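Local coordinates for protein hydrazine synthase alpha subunit (Candidatus Kuenenia stuttgartiensis, PDB 5C2V) that catalyses the condensation of hydroxylamine with ammonia to hydrazine, the second half-reaction of the hydrazine synthase complex, and carries two c-type haems, at residues 508-513 with 589-594. Numbering follows the deposited sequence.
Sequences YQYVES and DSPFAF
Gln509 lays its amide against the rim of the Phe594 ring, with the amide and ring planes turned 47° apart. With CG anti to the backbone N (chi1 -170°) and a bend at the next bond, the side chain reaches over to the 589-594 segment, bringing Gln509 NE2 to 3.5 Å from Phe594 CE1. Gln509 NE2 also gives a weak, bent hydrogen bond to Phe592 O (3.2 Å, N-H...O 132°). On the other branch of the amide, Gln509 OE1 sits 3.8 Å from Pro591 CB, the two side chains crossing at about a right angle. Pro591 also approaches Tyr510: Tyr510 OH lies 4.0 Å from Pro591 CG, while CE1 of Phe594 lies loosely at the edge of the tyrosine ring.

Beside this packing the backbones of Tyr508 and Phe594 bond in both directions: Tyr508 N to Phe594 O at 2.6 Å, and Phe594 N to Tyr508 O at 2.7 Å. The Tyr508 ring turns from the loop, its OH hydrogen-bonded to Glu759 and Arg463. Gln509 also pairs through its backbone with Val462. The reciprocal bonds make a single antiparallel beta bridge, a hydrogen-bonded pair, docking the 589-594 loop on strand 503-510, an edge strand, within this chain, of the middle domain's four-stranded antiparallel sheet.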
ATOM      1  N   TYR D 508       1.371 -21.324  26.714  1.00 49.74           N
ATOM      2  CA  TYR D 508       1.894 -22.023  25.547  1.00 60.63           C
ATOM      3  C   TYR D 508       1.268 -23.400  25.388  1.00 59.58           C
ATOM      4  O   TYR D 508       0.907 -24.043  26.373  1.00 69.42           O
ATOM      5  CB  TYR D 508       3.411 -22.159  25.641  1.00 65.86           C
ATOM      6  CG  TYR D 508       4.163 -20.850  25.606  1.00 64.72           C
ATOM      7  CD1 TYR D 508       4.690 -20.364  24.417  1.00 73.78           C
ATOM      8  CD2 TYR D 508       4.369 -20.112  26.766  1.00 59.79           C
ATOM      9  CE1 TYR D 508       5.394 -19.176  24.381  1.00 68.86           C
ATOM     10  CE2 TYR D 508       5.071 -18.921  26.739  1.00 73.79           C
ATOM     11  CZ  TYR D 508       5.578 -18.458  25.543  1.00 74.84           C
ATOM     12  OH  TYR D 508       6.276 -17.272  25.508  1.00 65.28           O
ATOM     13  N   GLN D 509       1.140 -23.853  24.144  1.00 60.24           N
ATOM     14  CA  GLN D 509       0.624 -25.196  23.892  1.00 58.67           C
ATOM     15  C   GLN D 509       1.410 -25.894  22.789  1.00 65.30           C
ATOM     16  O   GLN D 509       1.692 -25.298  21.756  1.00 64.82           O
ATOM     17  CB  GLN D 509      -0.859 -25.143  23.524  1.00 56.12           C
ATOM     18  CG  GLN D 509      -1.520 -26.507  23.472  1.00 56.49           C
ATOM     19  CD  GLN D 509      -1.442 -27.238  24.797  1.00 58.34           C
ATOM     20  OE1 GLN D 509      -1.094 -28.417  24.849  1.00 72.72           O
ATOM     21  NE2 GLN D 509      -1.767 -26.538  25.878  1.00 51.66           N
ATOM     22  N   TYR D 510       1.759 -27.159  23.000  1.00 62.92           N
ATOM     23  CA  TYR D 510       2.571 -27.883  22.026  1.00 60.94           C
ATOM     24  C   TYR D 510       1.807 -28.152  20.732  1.00 52.71           C
ATOM     25  O   TYR D 510       0.576 -28.136  20.706  1.00 44.91           O
ATOM     26  CB  TYR D 510       3.084 -29.202  22.618  1.00 60.09           C
ATOM     27  CG  TYR D 510       2.010 -30.195  23.011  1.00 71.70           C
ATOM     28  CD1 TYR D 510       1.512 -31.112  22.091  1.00 72.29           C
ATOM     29  CD2 TYR D 510       1.511 -30.232  24.306  1.00 86.43           C
ATOM     30  CE1 TYR D 510       0.536 -32.026  22.449  1.00 80.39           C
ATOM     31  CE2 TYR D 510       0.537 -31.143  24.672  1.00 77.18           C
ATOM     32  CZ  TYR D 510       0.053 -32.037  23.740  1.00 82.71           C
ATOM     33  OH  TYR D 510      -0.916 -32.945  24.099  1.00 90.96           O
ATOM     34  N   VAL D 511       2.554 -28.389  19.658  1.00 52.69           N
ATOM     35  CA  VAL D 511       1.970 -28.683  18.354  1.00 61.71           C
ATOM     36  C   VAL D 511       2.381 -30.078  17.888  1.00 56.67           C
ATOM     37  O   VAL D 511       3.548 -30.455  17.989  1.00 60.38           O
ATOM     38  CB  VAL D 511       2.393 -27.635  17.299  1.00 46.90           C
ATOM     39  CG1 VAL D 511       1.922 -28.041  15.911  1.00 56.54           C
ATOM     40  CG2 VAL D 511       1.846 -26.266  17.665  1.00 43.55           C
ATOM     41  N   GLU D 512       1.415 -30.839  17.381  1.00 62.67           N
ATOM     42  CA  GLU D 512       1.669 -32.195  16.908  1.00 72.07           C
ATOM     43  C   GLU D 512       2.562 -32.193  15.672  1.00 54.40           C
ATOM     44  O   GLU D 512       2.691 -31.177  14.988  1.00 64.31           O
ATOM     45  CB  GLU D 512       0.352 -32.915  16.602  1.00 58.97           C
ATOM     46  CG  GLU D 512      -0.576 -33.066  17.797  1.00 58.66           C
ATOM     47  CD  GLU D 512      -0.077 -34.082  18.807  1.00 68.65           C
ATOM     48  OE1 GLU D 512      -0.600 -34.097  19.941  1.00 79.67           O
ATOM     49  OE2 GLU D 512       0.829 -34.871  18.467  1.00 79.63           O
ATOM     50  N   SER D 513       3.179 -33.338  15.397  1.00 51.56           N
ATOM     51  CA  SER D 513       4.122 -33.474  14.291  1.00 35.89           C
ATOM     52  C   SER D 513       3.495 -33.187  12.927  1.00 50.09           C
ATOM     53  O   SER D 513       4.203 -32.883  11.968  1.00 55.30           O
ATOM     54  CB  SER D 513       4.730 -34.879  14.290  1.00 39.02           C
ATOM     55  OG  SER D 513       3.749 -35.860  14.005  1.00 53.82           O
ATOM     56  N   ASP D 589     -11.196 -32.912  27.346  1.00 65.73           N
ATOM     57  CA  ASP D 589      -9.976 -33.572  27.795  1.00 67.59           C
ATOM     58  C   ASP D 589      -8.704 -32.914  27.258  1.00 70.85           C
ATOM     59  O   ASP D 589      -7.604 -33.419  27.476  1.00 71.07           O
ATOM     60  CB  ASP D 589     -10.004 -35.048  27.404  1.00 81.41           C
ATOM     61  CG  ASP D 589     -11.148 -35.795  28.053  1.00 64.97           C
ATOM     62  OD1 ASP D 589     -11.083 -36.027  29.278  1.00 57.73           O
ATOM     63  OD2 ASP D 589     -12.108 -36.150  27.340  1.00 53.00           O
ATOM     64  N   SER D 590      -8.853 -31.808  26.536  1.00 69.27           N
ATOM     65  CA  SER D 590      -7.698 -31.100  25.987  1.00 54.94           C
ATOM     66  C   SER D 590      -6.921 -30.366  27.079  1.00 60.77           C
ATOM     67  O   SER D 590      -7.515 -29.830  28.014  1.00 69.32           O
ATOM     68  CB  SER D 590      -8.138 -30.114  24.902  1.00 47.96           C
ATOM     69  OG  SER D 590      -9.086 -29.190  25.404  1.00 51.00           O
ATOM     70  N   PRO D 591      -5.583 -30.347  26.965  1.00 60.11           N
ATOM     71  CA  PRO D 591      -4.713 -29.693  27.952  1.00 61.16           C
ATOM     72  C   PRO D 591      -4.877 -28.176  27.984  1.00 61.56           C
ATOM     73  O   PRO D 591      -5.127 -27.555  26.950  1.00 58.87           O
ATOM     74  CB  PRO D 591      -3.300 -30.066  27.482  1.00 48.76           C
ATOM     75  CG  PRO D 591      -3.482 -31.255  26.599  1.00 57.48           C
ATOM     76  CD  PRO D 591      -4.804 -31.052  25.932  1.00 52.30           C
ATOM     77  N   PHE D 592      -4.743 -27.593  29.172  1.00 65.88           N
ATOM     78  CA  PHE D 592      -4.773 -26.143  29.330  1.00 61.83           C
ATOM     79  C   PHE D 592      -3.430 -25.527  28.952  1.00 66.76           C
ATOM     80  O   PHE D 592      -2.400 -26.201  28.991  1.00 65.30           O
ATOM     81  CB  PHE D 592      -5.149 -25.765  30.763  1.00 52.64           C
ATOM     82  CG  PHE D 592      -6.587 -26.031  31.098  1.00 64.14           C
ATOM     83  CD1 PHE D 592      -6.981 -27.262  31.596  1.00 69.14           C
ATOM     84  CD2 PHE D 592      -7.549 -25.053  30.908  1.00 63.00           C
ATOM     85  CE1 PHE D 592      -8.304 -27.512  31.902  1.00 62.66           C
ATOM     86  CE2 PHE D 592      -8.875 -25.296  31.212  1.00 72.42           C
ATOM     87  CZ  PHE D 592      -9.253 -26.528  31.710  1.00 68.30           C
ATOM     88  N   ALA D 593      -3.449 -24.251  28.578  1.00 62.19           N
ATOM     89  CA  ALA D 593      -2.236 -23.549  28.172  1.00 50.28           C
ATOM     90  C   ALA D 593      -1.189 -23.541  29.284  1.00 49.15           C
ATOM     91  O   ALA D 593      -1.461 -23.115  30.407  1.00 59.85           O
ATOM     92  CB  ALA D 593      -2.568 -22.126  27.750  1.00 44.51           C
ATOM     93  N   PHE D 594       0.009 -24.012  28.957  1.00 44.38           N
ATOM     94  CA  PHE D 594       1.097 -24.102  29.924  1.00 53.24           C
ATOM     95  C   PHE D 594       1.757 -22.743  30.129  1.00 74.89           C
ATOM     96  O   PHE D 594       1.792 -21.918  29.218  1.00 62.68           O
ATOM     97  CB  PHE D 594       2.135 -25.132  29.470  1.00 65.36           C
ATOM     98  CG  PHE D 594       1.595 -26.532  29.361  1.00 65.04           C
ATOM     99  CD1 PHE D 594       0.873 -26.928  28.246  1.00 56.67           C
ATOM    100  CD2 PHE D 594       1.818 -27.455  30.369  1.00 72.31           C
ATOM    101  CE1 PHE D 594       0.378 -28.214  28.141  1.00 63.23           C
ATOM    102  CE2 PHE D 594       1.327 -28.744  30.269  1.00 66.31           C
ATOM    103  CZ  PHE D 594       0.606 -29.123  29.155  1.00 54.20           C
TER